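Local structure of prohead core protein protease (Enterobacteria phage T4, 5JBL) at residues C[29-33]-C[62-66]; C[35-39]-C[150-156]; C[57-63]-C[129-135]; C[160-165]-C[177-182]. The protein acts as the serine protease of the phage T4 prohead core, cutting itself and many prohead proteins so that space is cleared for the DNA genome. The protein carries 3 engineered substitutions. One frame throughout, in Å; residues are numbered along the deposited sequence.

Contact 1 of 4, residues C[29-33]-C[62-66]. Engineered in segment 62-66: Leu64 (natural residue Met).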
loop_
_atom_site.group_PDB
_atom_site.type_symbol
_atom_site.label_atom_id
_atom_site.label_comp_id
_atom_site.label_asym_id
_atom_site.label_seq_id
_atom_site.Cartn_x
_atom_site.Cartn_y
_atom_site.Cartn_z
ATOM N N THR C 29 -27.668 -0.840 -0.966
ATOM C CA THR C 29 -27.293 0.549 -1.179
ATOM C C THR C 29 -28.500 1.436 -0.890
ATOM O O THR C 29 -29.643 1.072 -1.184
ATOM C CB THR C 29 -26.782 0.769 -2.603
ATOM O OG1 THR C 29 -27.787 0.343 -3.536
ATOM C CG2 THR C 29 -25.519 -0.024 -2.827
ATOM N N TRP C 30 -28.245 2.589 -0.276
ATOM C CA TRP C 30 -29.320 3.460 0.181
ATOM C C TRP C 30 -29.198 4.896 -0.325
ATOM O O TRP C 30 -29.910 5.771 0.177
ATOM C CB TRP C 30 -29.381 3.473 1.707
ATOM C CG TRP C 30 -29.633 2.147 2.339
ATOM C CD1 TRP C 30 -28.722 1.373 3.009
ATOM C CD2 TRP C 30 -30.881 1.444 2.404
ATOM N NE1 TRP C 30 -29.330 0.226 3.480
ATOM C CE2 TRP C 30 -30.650 0.244 3.117
ATOM C CE3 TRP C 30 -32.165 1.690 1.891
ATOM C CZ2 TRP C 30 -31.658 -0.688 3.359
ATOM C CZ3 TRP C 30 -33.161 0.760 2.129
ATOM C CH2 TRP C 30 -32.898 -0.421 2.853
ATOM N N GLY C 31 -28.315 5.176 -1.272
ATOM C CA GLY C 31 -28.233 6.506 -1.845
ATOM C C GLY C 31 -27.209 7.381 -1.161
ATOM O O GLY C 31 -26.350 6.928 -0.403
ATOM N N GLN C 32 -27.297 8.682 -1.455
ATOM C CA GLN C 32 -26.312 9.638 -0.959
ATOM C C GLN C 32 -26.898 10.387 0.220
ATOM O O GLN C 32 -27.949 11.036 0.067
ATOM C CB GLN C 32 -25.907 10.625 -2.046
ATOM C CG GLN C 32 -25.161 10.030 -3.228
ATOM C CD GLN C 32 -25.022 11.037 -4.356
ATOM O OE1 GLN C 32 -26.018 11.582 -4.814
ATOM N NE2 GLN C 32 -23.788 11.312 -4.788
ATOM N N PRO C 33 -26.296 10.305 1.398
ATOM C CA PRO C 33 -26.793 11.101 2.523
ATOM C C PRO C 33 -26.643 12.585 2.224
ATOM O O PRO C 33 -25.645 13.027 1.646
ATOM C CB PRO C 33 -25.906 10.664 3.694
ATOM C CG PRO C 33 -25.258 9.416 3.278
ATOM C CD PRO C 33 -25.269 9.328 1.786
ATOM N N ILE C 62 -29.761 9.924 5.722
ATOM C CA ILE C 62 -30.447 8.636 5.685
ATOM C C ILE C 62 -29.434 7.525 5.471
ATOM O O ILE C 62 -28.704 7.507 4.469
ATOM C CB ILE C 62 -31.525 8.624 4.595
ATOM C CG1 ILE C 62 -32.660 9.575 4.988
ATOM C CG2 ILE C 62 -32.029 7.203 4.353
ATOM C CD1 ILE C 62 -33.698 9.773 3.904
ATOM N N PHE C 63 -29.388 6.582 6.409
ATOM C CA PHE C 63 -28.499 5.437 6.272
ATOM C C PHE C 63 -29.224 4.149 5.904
ATOM O O PHE C 63 -28.608 3.273 5.304
ATOM C CB PHE C 63 -27.715 5.200 7.571
ATOM C CG PHE C 63 -26.613 6.213 7.844
ATOM C CD1 PHE C 63 -26.249 7.160 6.903
ATOM C CD2 PHE C 63 -25.951 6.203 9.066
ATOM C CE1 PHE C 63 -25.230 8.087 7.165
ATOM C CE2 PHE C 63 -24.937 7.108 9.341
ATOM C CZ PHE C 63 -24.569 8.056 8.383
ATOM N N LEU C 64 -30.493 4.003 6.277
ATOM C CA LEU C 64 -31.313 2.850 5.925
ATOM C C LEU C 64 -32.768 3.298 5.858
ATOM O O LEU C 64 -33.150 4.319 6.439
ATOM C CB LEU C 64 -31.178 1.699 6.940
ATOM C CG LEU C 64 -29.796 1.084 7.190
ATOM C CD1 LEU C 64 -29.120 1.786 8.360
ATOM C CD2 LEU C 64 -29.890 -0.407 7.433
ATOM N N GLN C 65 -33.584 2.517 5.159
ATOM C CA GLN C 65 -34.996 2.844 4.992
ATOM C C GLN C 65 -35.861 1.609 5.154
ATOM O O GLN C 65 -35.575 0.572 4.552
ATOM C CB GLN C 65 -35.263 3.449 3.624
ATOM C CG GLN C 65 -34.567 4.760 3.403
ATOM C CD GLN C 65 -34.906 5.342 2.063
ATOM O OE1 GLN C 65 -34.334 4.950 1.049
ATOM N NE2 GLN C 65 -35.875 6.251 2.038
ATOM N N ALA C 66 -36.937 1.743 5.933
ATOM C CA ALA C 66 -37.941 0.709 6.118
ATOM C C ALA C 66 -39.130 0.959 5.202
ATOM O O ALA C 66 -39.379 2.086 4.763
ATOM C CB ALA C 66 -38.426 0.673 7.575
HETATM O O HOH W 1 -29.019 7.910 1.804
#
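The indole of Trp30 lies with one face against the backbone of strand 62-65. Leu64 CA makes a CH-pi contact over the centre of the five-membered ring, 3.8 Å from its centroid and 10° off the normal. Over the same face, closer to the rim, comes the backbone N of Gln65. CG of Trp30 stands anti to the carbonyl carbon (chi1 -60°), which turns the ring toward the strand and brings its CD1 to 3.0 Å from Phe63 O.

Apolar contacts extend this footing. Leu64, engineered in place of the natural Met, sets CB 4.1 Å from Trp30 CE2. Gln65 runs alongside the indole but points the other way, its CB 3.7 Å from Trp30 CZ3, while its NE2 is hydrogen-bonded to Asp128. Pro33 CG meets the edge of the Phe63 ring at CE1.

Polar linkage is indirect: one water donates to Trp30 O at 2.8 Å and to Ile62 O at 2.7 Å. Trp30 NE1 finds its hydrogen bond in Ser160 OG.

Two residues, Phe63 and Leu64, stand opposite the single Val129, a classic beta bulge. The bulge meets the loop just after the inferred self-cleavage point Glu28-Thr29, beside the active site, where the side chains of Trp30 and the substituted Ala159 are about 6 Å apart.

Contact 2 of 4, residues C[35-39]-C[150-156]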
loop_
_atom_site.group_PDB
_atom_site.type_symbol
_atom_site.label_atom_id
_atom_site.label_comp_id
_atom_site.label_asym_id
_atom_site.label_seq_id
_atom_site.Cartn_x
_atom_site.Cartn_y
_atom_site.Cartn_z
ATOM N N GLU C 35 -26.038 15.366 3.816
ATOM C CA GLU C 35 -25.210 16.343 4.521
ATOM C C GLU C 35 -23.784 15.840 4.649
ATOM O O GLU C 35 -23.547 14.723 5.118
ATOM C CB GLU C 35 -25.753 16.651 5.922
ATOM C CG GLU C 35 -27.198 17.107 5.954
ATOM C CD GLU C 35 -27.430 18.382 5.167
ATOM O OE1 GLU C 35 -26.474 19.178 5.024
ATOM O OE2 GLU C 35 -28.569 18.585 4.687
ATOM N N ILE C 36 -22.840 16.672 4.235
ATOM C CA ILE C 36 -21.425 16.456 4.495
ATOM C C ILE C 36 -20.921 17.696 5.213
ATOM O O ILE C 36 -21.085 18.812 4.706
ATOM C CB ILE C 36 -20.643 16.203 3.201
ATOM C CG1 ILE C 36 -21.140 14.915 2.540
ATOM C CG2 ILE C 36 -19.138 16.235 3.480
ATOM C CD1 ILE C 36 -20.582 14.688 1.162
ATOM N N ILE C 37 -20.347 17.512 6.401
ATOM C CA ILE C 37 -19.976 18.625 7.272
ATOM C C ILE C 37 -18.496 18.504 7.610
ATOM O O ILE C 37 -18.089 17.557 8.290
ATOM C CB ILE C 37 -20.830 18.661 8.550
ATOM C CG1 ILE C 37 -22.322 18.711 8.207
ATOM C CG2 ILE C 37 -20.476 19.863 9.373
ATOM C CD1 ILE C 37 -23.023 17.372 8.276
ATOM N N ASP C 38 -17.704 19.469 7.161
ATOM C CA ASP C 38 -16.256 19.445 7.309
ATOM C C ASP C 38 -15.818 20.533 8.273
ATOM O O ASP C 38 -16.196 21.696 8.109
ATOM C CB ASP C 38 -15.578 19.648 5.952
ATOM C CG ASP C 38 -14.100 19.279 5.962
ATOM O OD1 ASP C 38 -13.581 18.758 6.981
ATOM O OD2 ASP C 38 -13.454 19.501 4.917
ATOM N N GLY C 39 -15.009 20.156 9.258
ATOM C CA GLY C 39 -14.267 21.116 10.049
ATOM C C GLY C 39 -14.984 21.724 11.234
ATOM O O GLY C 39 -14.490 22.713 11.791
ATOM N N ILE C 150 -13.884 13.162 -0.749
ATOM C CA ILE C 150 -14.932 14.102 -0.358
ATOM C C ILE C 150 -14.454 15.541 -0.513
ATOM O O ILE C 150 -15.193 16.403 -1.006
ATOM C CB ILE C 150 -15.391 13.814 1.088
ATOM C CG1 ILE C 150 -16.231 12.538 1.138
ATOM C CG2 ILE C 150 -16.174 14.967 1.639
ATOM C CD1 ILE C 150 -16.479 12.017 2.574
ATOM N N ARG C 151 -13.214 15.836 -0.096
ATOM C CA ARG C 151 -12.769 17.215 -0.223
ATOM C C ARG C 151 -12.522 17.601 -1.671
ATOM O O ARG C 151 -12.571 18.793 -1.997
ATOM C CB ARG C 151 -11.523 17.472 0.632
ATOM C CG ARG C 151 -11.878 17.412 2.110
ATOM C CD ARG C 151 -10.779 17.826 3.041
ATOM N NE ARG C 151 -11.285 17.775 4.407
ATOM C CZ ARG C 151 -10.887 16.912 5.334
ATOM N NH1 ARG C 151 -9.940 16.030 5.062
ATOM N NH2 ARG C 151 -11.422 16.950 6.553
ATOM N N ALA C 152 -12.314 16.628 -2.553
ATOM C CA ALA C 152 -12.271 16.954 -3.969
ATOM C C ALA C 152 -13.660 17.143 -4.553
ATOM O O ALA C 152 -13.784 17.561 -5.703
ATOM C CB ALA C 152 -11.509 15.860 -4.734
ATOM N N GLY C 153 -14.712 16.836 -3.804
ATOM C CA GLY C 153 -16.071 17.064 -4.257
ATOM C C GLY C 153 -16.953 15.831 -4.302
ATOM O O GLY C 153 -18.154 15.968 -4.551
ATOM N N TRP C 154 -16.435 14.635 -4.051
ATOM C CA TRP C 154 -17.257 13.433 -4.111
ATOM C C TRP C 154 -18.371 13.463 -3.069
ATOM O O TRP C 154 -18.147 13.791 -1.897
ATOM C CB TRP C 154 -16.392 12.190 -3.882
ATOM C CG TRP C 154 -17.117 10.876 -4.110
ATOM C CD1 TRP C 154 -18.040 10.616 -5.082
ATOM C CD2 TRP C 154 -16.971 9.654 -3.358
ATOM N NE1 TRP C 154 -18.471 9.313 -4.993
ATOM C CE2 TRP C 154 -17.830 8.697 -3.950
ATOM C CE3 TRP C 154 -16.198 9.278 -2.253
ATOM C CZ2 TRP C 154 -17.948 7.401 -3.467
ATOM C CZ3 TRP C 154 -16.300 7.980 -1.777
ATOM C CH2 TRP C 154 -17.176 7.055 -2.377
ATOM N N ILE C 155 -19.577 13.116 -3.497
ATOM C CA ILE C 155 -20.661 12.836 -2.561
ATOM C C ILE C 155 -20.873 11.324 -2.539
ATOM O O ILE C 155 -21.425 10.751 -3.495
ATOM C CB ILE C 155 -21.951 13.586 -2.915
ATOM C CG1 ILE C 155 -21.702 15.094 -2.837
ATOM C CG2 ILE C 155 -23.087 13.149 -1.976
ATOM C CD1 ILE C 155 -22.889 15.932 -3.254
ATOM N N PRO C 156 -20.474 10.647 -1.483
ATOM C CA PRO C 156 -20.572 9.188 -1.461
ATOM C C PRO C 156 -21.995 8.693 -1.286
ATOM O O PRO C 156 -22.846 9.361 -0.690
ATOM C CB PRO C 156 -19.711 8.796 -0.255
ATOM C CG PRO C 156 -19.710 10.019 0.620
ATOM C CD PRO C 156 -19.787 11.190 -0.299
#
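Ile36 projects from strand 35-38 into a hollow at the end of helix 142-151, where the chain leaves the helix through a Schellman motif at Gly153. The positive phi of Gly153 turns the backbone back, and its N bonds to Ile150 O at 2.9 Å. This reversal brings Ile155 and Pro156 round to the same side as Ile150, and the three residues bound the hollow.

The two branches of Ile36 touch different walls. CG2, placed anti to the backbone N by a chi1 of -63°, meets Ile150 CG2 at 3.7 Å, branch against branch. The longer arm carries CD1 the other way, to 3.9 Å from Pro156 CD. Ile36 CD1 also lies 4.0 Å from Trp154 O and 4.2 Å from Ile155 CG1, wedged against the backbone leaving the turn. Leu57 of the adjoining strand packs beside Ile36.

Residues 150-155 belong to the homomultimerization region, and the turn faces a second subunit: Trp154 NE1 bonds to Gln97 of that subunit, and Arg151 O accepts from its Lys54.

At the more exposed end the Asp38 side chain runs roughly perpendicular to that of Arg151. The extended arginine offers the side of its guanidinium to the carboxylate, one nitrogen to each oxygen on the syn side, the two planes 31° apart, while NH1 keeps a salt bridge to Glu137. NH2 donates to Asp38 OD1 at 2.8 Å, and NE reaches Asp38 OD2 at 2.8 Å, nearly straight at 170°.

Contact 3 of 4, residues C[57-63]-C[129-135]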
loop_
_atom_site.group_PDB
_atom_site.type_symbol
_atom_site.label_atom_id
_atom_site.label_comp_id
_atom_site.label_asym_id
_atom_site.label_seq_id
_atom_site.Cartn_x
_atom_site.Cartn_y
_atom_site.Cartn_z
ATOM N N LEU C 57 -14.662 15.517 9.936
ATOM C CA LEU C 57 -15.446 15.450 8.715
ATOM C C LEU C 57 -16.561 14.452 8.953
ATOM O O LEU C 57 -16.289 13.295 9.296
ATOM C CB LEU C 57 -14.570 15.019 7.547
ATOM C CG LEU C 57 -15.263 14.776 6.215
ATOM C CD1 LEU C 57 -15.944 16.031 5.714
ATOM C CD2 LEU C 57 -14.192 14.318 5.232
ATOM N N TYR C 58 -17.810 14.885 8.767
ATOM C CA TYR C 58 -18.963 14.054 9.089
ATOM C C TYR C 58 -19.859 13.825 7.886
ATOM O O TYR C 58 -20.091 14.735 7.089
ATOM C CB TYR C 58 -19.790 14.682 10.212
ATOM C CG TYR C 58 -19.122 14.533 11.539
ATOM C CD1 TYR C 58 -19.421 13.451 12.346
ATOM C CD2 TYR C 58 -18.156 15.437 11.965
ATOM C CE1 TYR C 58 -18.812 13.277 13.550
ATOM C CE2 TYR C 58 -17.529 15.268 13.191
ATOM C CZ TYR C 58 -17.871 14.171 13.974
ATOM O OH TYR C 58 -17.281 13.950 15.193
ATOM N N ILE C 59 -20.383 12.603 7.780
ATOM C CA ILE C 59 -21.445 12.269 6.842
ATOM C C ILE C 59 -22.714 12.060 7.661
ATOM O O ILE C 59 -22.713 11.258 8.607
ATOM C CB ILE C 59 -21.084 11.023 6.022
ATOM C CG1 ILE C 59 -19.778 11.279 5.260
ATOM C CG2 ILE C 59 -22.228 10.668 5.073
ATOM C CD1 ILE C 59 -19.151 10.036 4.678
ATOM N N GLU C 60 -23.785 12.788 7.319
ATOM C CA GLU C 60 -25.028 12.701 8.084
ATOM C C GLU C 60 -26.232 12.646 7.151
ATOM O O GLU C 60 -26.348 13.456 6.221
ATOM C CB GLU C 60 -25.162 13.887 9.053
ATOM C CG GLU C 60 -26.324 13.759 10.031
ATOM C CD GLU C 60 -26.462 14.965 10.957
ATOM O OE1 GLU C 60 -27.558 15.571 10.975
ATOM O OE2 GLU C 60 -25.486 15.311 11.665
ATOM N N GLY C 61 -27.127 11.702 7.412
ATOM C CA GLY C 61 -28.378 11.647 6.664
ATOM C C GLY C 61 -28.973 10.250 6.739
ATOM O O GLY C 61 -28.708 9.498 7.679
ATOM N N ILE C 62 -29.761 9.924 5.722
ATOM C CA ILE C 62 -30.447 8.636 5.685
ATOM C C ILE C 62 -29.434 7.525 5.471
ATOM O O ILE C 62 -28.704 7.507 4.469
ATOM C CB ILE C 62 -31.525 8.624 4.595
ATOM C CG1 ILE C 62 -32.660 9.575 4.988
ATOM C CG2 ILE C 62 -32.029 7.203 4.353
ATOM C CD1 ILE C 62 -33.698 9.773 3.904
ATOM N N PHE C 63 -29.388 6.582 6.409
ATOM C CA PHE C 63 -28.499 5.437 6.272
ATOM C C PHE C 63 -29.224 4.149 5.904
ATOM O O PHE C 63 -28.608 3.273 5.304
ATOM C CB PHE C 63 -27.715 5.200 7.571
ATOM C CG PHE C 63 -26.613 6.213 7.844
ATOM C CD1 PHE C 63 -26.249 7.160 6.903
ATOM C CD2 PHE C 63 -25.951 6.203 9.066
ATOM C CE1 PHE C 63 -25.230 8.087 7.165
ATOM C CE2 PHE C 63 -24.937 7.108 9.341
ATOM C CZ PHE C 63 -24.569 8.056 8.383
ATOM N N VAL C 129 -33.981 5.611 8.797
ATOM C CA VAL C 129 -32.965 5.583 9.841
ATOM C C VAL C 129 -31.930 6.636 9.470
ATOM O O VAL C 129 -31.278 6.531 8.430
ATOM C CB VAL C 129 -32.331 4.192 9.973
ATOM C CG1 VAL C 129 -31.426 4.145 11.191
ATOM C CG2 VAL C 129 -33.415 3.128 10.054
ATOM N N TYR C 130 -31.797 7.674 10.292
ATOM C CA TYR C 130 -30.751 8.662 10.081
ATOM C C TYR C 130 -29.530 8.310 10.917
ATOM O O TYR C 130 -29.618 7.583 11.905
ATOM C CB TYR C 130 -31.241 10.067 10.450
ATOM C CG TYR C 130 -32.087 10.709 9.374
ATOM C CD1 TYR C 130 -33.397 10.290 9.152
ATOM C CD2 TYR C 130 -31.567 11.706 8.553
ATOM C CE1 TYR C 130 -34.178 10.870 8.160
ATOM C CE2 TYR C 130 -32.333 12.282 7.557
ATOM C CZ TYR C 130 -33.642 11.863 7.369
ATOM O OH TYR C 130 -34.408 12.437 6.382
ATOM N N GLY C 131 -28.377 8.837 10.520
ATOM C CA GLY C 131 -27.234 8.654 11.390
ATOM C C GLY C 131 -26.174 9.691 11.109
ATOM O O GLY C 131 -26.244 10.451 10.141
ATOM N N ARG C 132 -25.171 9.702 11.969
ATOM C CA ARG C 132 -24.022 10.575 11.792
ATOM C C ARG C 132 -22.773 9.713 11.844
ATOM O O ARG C 132 -22.602 8.921 12.775
ATOM C CB ARG C 132 -23.990 11.673 12.869
ATOM C CG ARG C 132 -22.931 12.728 12.612
ATOM C CD ARG C 132 -22.957 13.835 13.658
ATOM N NE ARG C 132 -22.291 13.412 14.880
ATOM C CZ ARG C 132 -22.926 13.036 15.985
ATOM N NH1 ARG C 132 -24.255 13.035 16.028
ATOM N NH2 ARG C 132 -22.230 12.662 17.052
ATOM N N ALA C 133 -21.929 9.822 10.824
ATOM C CA ALA C 133 -20.701 9.055 10.754
ATOM C C ALA C 133 -19.508 9.992 10.627
ATOM O O ALA C 133 -19.531 10.941 9.847
ATOM C CB ALA C 133 -20.708 8.080 9.569
ATOM N N ARG C 134 -18.466 9.714 11.392
ATOM C CA ARG C 134 -17.223 10.469 11.312
ATOM C C ARG C 134 -16.250 9.745 10.388
ATOM O O ARG C 134 -16.084 8.523 10.483
ATOM C CB ARG C 134 -16.621 10.633 12.709
ATOM C CG ARG C 134 -15.341 11.431 12.737
ATOM C CD ARG C 134 -14.745 11.472 14.133
ATOM N NE ARG C 134 -13.508 12.246 14.122
ATOM C CZ ARG C 134 -13.393 13.511 14.519
ATOM N NH1 ARG C 134 -14.448 14.165 14.996
ATOM N NH2 ARG C 134 -12.208 14.123 14.438
ATOM N N VAL C 135 -15.631 10.488 9.474
ATOM C CA VAL C 135 -14.618 9.921 8.590
ATOM C C VAL C 135 -13.306 9.806 9.359
ATOM O O VAL C 135 -12.911 10.734 10.076
ATOM C CB VAL C 135 -14.458 10.780 7.325
ATOM C CG1 VAL C 135 -13.328 10.243 6.441
ATOM C CG2 VAL C 135 -15.749 10.799 6.555
HETATM O O HOH W 2 -12.800 13.493 10.501
#
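The Tyr58 ring receives Arg134 CG over one face, and the extended Arg134 chain runs past the ring until NH1 donates to Tyr58 OH at 2.8 Å, with the oxygen in the guanidinium plane. Ring and guanidinium stand 85° apart. Arg132, two residues before Arg134, passes CG 3.6 Å from Tyr58 CD1 and brings the edge of its guanidinium to Tyr58 CE1. Farther along, Ile62 CG1 sits over a face of the Tyr130 ring, 3.8 Å from the centroid and 25° off the normal. Phe63 lays a face over Gly131 N and holds Ala133 N at its edge. Since Gly131 has no side chain, Phe63 CE2 can come within 3.4 Å of Gly131 CA.

The two strands that carry these groups pair antiparallel. Ile59 and Ala133 form a hydrogen-bonded pair, with Ala133 N 2.8 Å from Ile59 O, and so do Gly61 and Gly131. Phe63 N continues the series to Val129 O at 2.8 Å, and Val135 N bonds to Leu57 O.

Ile59 and Ala133 share the apolar side of the sheet with Phe63; Ile59 CD1 touches Val135 CG2 at 4.0 Å, and helix 142-151 packs Ile150 on Ile59 and Leu146 on Val135. Tyr58, Glu60, Arg132 and Arg134 occupy the polar side. There Glu120 bonds to Tyr58 OH and forms a salt bridge with Arg132, so the hydroxyl, fixed in position between a cation and a carboxylate, is probably polarised.

Contact 4 of 4, residues C[160-165]-C[177-182]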
loop_
_atom_site.group_PDB
_atom_site.type_symbol
_atom_site.label_atom_id
_atom_site.label_comp_id
_atom_site.label_asym_id
_atom_site.label_seq_id
_atom_site.Cartn_x
_atom_site.Cartn_y
_atom_site.Cartn_z
ATOM N N SER C 160 -25.351 -0.729 3.551
ATOM C CA SER C 160 -25.389 -1.478 4.799
ATOM C C SER C 160 -25.121 -2.945 4.501
ATOM O O SER C 160 -25.293 -3.402 3.368
ATOM C CB SER C 160 -26.739 -1.312 5.525
ATOM O OG SER C 160 -27.829 -1.773 4.724
ATOM N N ARG C 161 -24.662 -3.667 5.526
ATOM C CA ARG C 161 -24.447 -5.108 5.476
ATOM C C ARG C 161 -25.216 -5.797 6.597
ATOM O O ARG C 161 -25.295 -5.289 7.720
ATOM C CB ARG C 161 -22.953 -5.458 5.591
ATOM C CG ARG C 161 -22.084 -4.965 4.452
ATOM C CD ARG C 161 -20.671 -5.506 4.592
ATOM N NE ARG C 161 -19.738 -4.480 5.020
ATOM C CZ ARG C 161 -18.556 -4.717 5.568
ATOM N NH1 ARG C 161 -18.155 -5.963 5.790
ATOM N NH2 ARG C 161 -17.776 -3.697 5.900
ATOM N N GLY C 162 -25.776 -6.964 6.308
ATOM C CA GLY C 162 -26.471 -7.673 7.361
ATOM C C GLY C 162 -26.643 -9.125 6.984
ATOM O O GLY C 162 -26.245 -9.557 5.899
ATOM N N LEU C 163 -27.265 -9.878 7.895
ATOM C CA LEU C 163 -27.508 -11.300 7.714
ATOM C C LEU C 163 -28.997 -11.571 7.855
ATOM O O LEU C 163 -29.609 -11.180 8.853
ATOM C CB LEU C 163 -26.729 -12.137 8.736
ATOM C CG LEU C 163 -25.206 -12.017 8.669
ATOM C CD1 LEU C 163 -24.568 -12.626 9.909
ATOM C CD2 LEU C 163 -24.670 -12.670 7.399
ATOM N N GLY C 164 -29.576 -12.236 6.868
ATOM C CA GLY C 164 -30.993 -12.541 6.948
ATOM C C GLY C 164 -31.425 -13.411 5.791
ATOM O O GLY C 164 -30.599 -13.964 5.063
ATOM N N SER C 165 -32.743 -13.522 5.628
ATOM C CA SER C 165 -33.331 -14.306 4.554
ATOM C C SER C 165 -34.478 -13.510 3.944
ATOM O O SER C 165 -34.946 -12.520 4.514
ATOM C CB SER C 165 -33.809 -15.674 5.051
ATOM O OG SER C 165 -34.710 -15.551 6.140
ATOM N N ASN C 177 -37.056 -11.362 6.037
ATOM C CA ASN C 177 -37.745 -12.164 7.034
ATOM C C ASN C 177 -37.358 -11.736 8.445
ATOM O O ASN C 177 -36.362 -11.043 8.672
ATOM C CB ASN C 177 -37.447 -13.650 6.832
ATOM C CG ASN C 177 -38.081 -14.203 5.562
ATOM O OD1 ASN C 177 -39.179 -13.806 5.182
ATOM N ND2 ASN C 177 -37.384 -15.112 4.898
ATOM N N GLU C 178 -38.181 -12.157 9.402
ATOM C CA GLU C 178 -37.901 -11.890 10.803
ATOM C C GLU C 178 -36.532 -12.444 11.176
ATOM O O GLU C 178 -36.107 -13.490 10.680
ATOM C CB GLU C 178 -39.012 -12.507 11.674
ATOM C CG GLU C 178 -39.032 -12.050 13.118
ATOM C CD GLU C 178 -40.142 -12.714 13.928
ATOM O OE1 GLU C 178 -41.010 -13.380 13.323
ATOM O OE2 GLU C 178 -40.152 -12.560 15.168
ATOM N N GLY C 179 -35.828 -11.727 12.041
ATOM C CA GLY C 179 -34.518 -12.156 12.469
ATOM C C GLY C 179 -33.358 -11.498 11.762
ATOM O O GLY C 179 -32.210 -11.869 12.034
ATOM N N PHE C 180 -33.615 -10.559 10.845
ATOM C CA PHE C 180 -32.535 -9.845 10.186
ATOM C C PHE C 180 -31.602 -9.233 11.217
ATOM O O PHE C 180 -32.044 -8.673 12.222
ATOM C CB PHE C 180 -33.082 -8.733 9.286
ATOM C CG PHE C 180 -32.013 -7.820 8.754
ATOM C CD1 PHE C 180 -31.825 -6.559 9.293
ATOM C CD2 PHE C 180 -31.174 -8.240 7.734
ATOM C CE1 PHE C 180 -30.842 -5.728 8.814
ATOM C CE2 PHE C 180 -30.186 -7.417 7.240
ATOM C CZ PHE C 180 -30.011 -6.154 7.780
ATOM N N LYS C 181 -30.305 -9.338 10.961
ATOM C CA LYS C 181 -29.297 -8.800 11.859
ATOM C C LYS C 181 -28.443 -7.806 11.086
ATOM O O LYS C 181 -27.916 -8.129 10.018
ATOM C CB LYS C 181 -28.439 -9.917 12.458
ATOM C CG LYS C 181 -27.253 -9.402 13.262
ATOM C CD LYS C 181 -26.455 -10.538 13.880
ATOM C CE LYS C 181 -25.462 -10.023 14.913
ATOM N NZ LYS C 181 -24.417 -11.042 15.218
ATOM N N LEU C 182 -28.331 -6.590 11.606
ATOM C CA LEU C 182 -27.516 -5.558 10.980
ATOM C C LEU C 182 -26.086 -5.691 11.498
ATOM O O LEU C 182 -25.857 -5.608 12.703
ATOM C CB LEU C 182 -28.088 -4.175 11.307
ATOM C CG LEU C 182 -27.387 -2.976 10.655
ATOM C CD1 LEU C 182 -27.522 -3.080 9.140
ATOM C CD2 LEU C 182 -28.003 -1.683 11.156
HETATM O O HOH W 3 -34.046 -11.878 7.708
#
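A chi1 of 171° carries the ring of Phe180 back beside the glycines of strand 160-164, and a chi1 of 55° sets Ser165 OG between its own backbone N and carbonyl carbon, facing Asn177. Phe180 CE2 comes to 3.7 Å from Gly162 CA, while Gly164 CA lies near the ring plane, at its edge. Neither glycine has a side chain, and the ring closes directly on the backbone of Gly162. Leu182, its CG anti to the backbone N as in Phe180, sends CD1 to 3.4 Å from Arg161 O.

Asn177 and Ser165 are joined twice. Asn177 ND2 donates to Ser165 OG at 3.0 Å with the hydroxyl oxygen in the amide plane, and Asn177 N donates to Ser165 O at 2.8 Å. The other end of the amide, OD1, is hydrogen-bonded to Thr167. A water accepts from Ser165 N and donates to Asn177 O at 2.6 Å, bridging this end.

Between these ends, Leu163 and Lys181 form an antiparallel hydrogen-bonded pair, Leu163 N reaching Lys181 O at 2.8 Å and Lys181 N returning to Leu163 O at 2.9 Å. A type II turn from Asn177 to Phe180, with Gly179 third, leads into strand 181-189.

Ser160 follows the substituted active-site residue Ala159 and touches Glu28 of the inferred autolysis site. Strand 24-29 pairs with the other edge of strand 157-168, through Leu26 and Gly162, consistent with the N-terminus blocking the catalytic centre. Arg161 forms salt bridges with Asp187 and Glu101, and Phe180 lies under helix 78-93, against Ile80 and Ala84, with Tyr76 edge-to-face.

In the fold
From the N terminus, strand 24-29 runs into the loop of contact 1, which closes on strand 53-65 across 28 residues. Contact 2 starts soon after, on strand 35-38, and ends only at the close of helix 142-151 and the turn after it; its segments alternate with those of contact 1, so the two loops cross. Contact 3 is nested inside contact 2 and begins on strand 53-65 where contact 1 ends, sharing Ile62 and Phe63. Strand 35-38 pairs with strand 53-65, so contacts 1, 2 and 3 all reach one antiparallel sheet. Contact 4 follows in series, a short closure within the other sheet; the Trp30-Ser160 hydrogen bond ties it to contact 1, while contact 2 lies about 29 Å away, centre to centre.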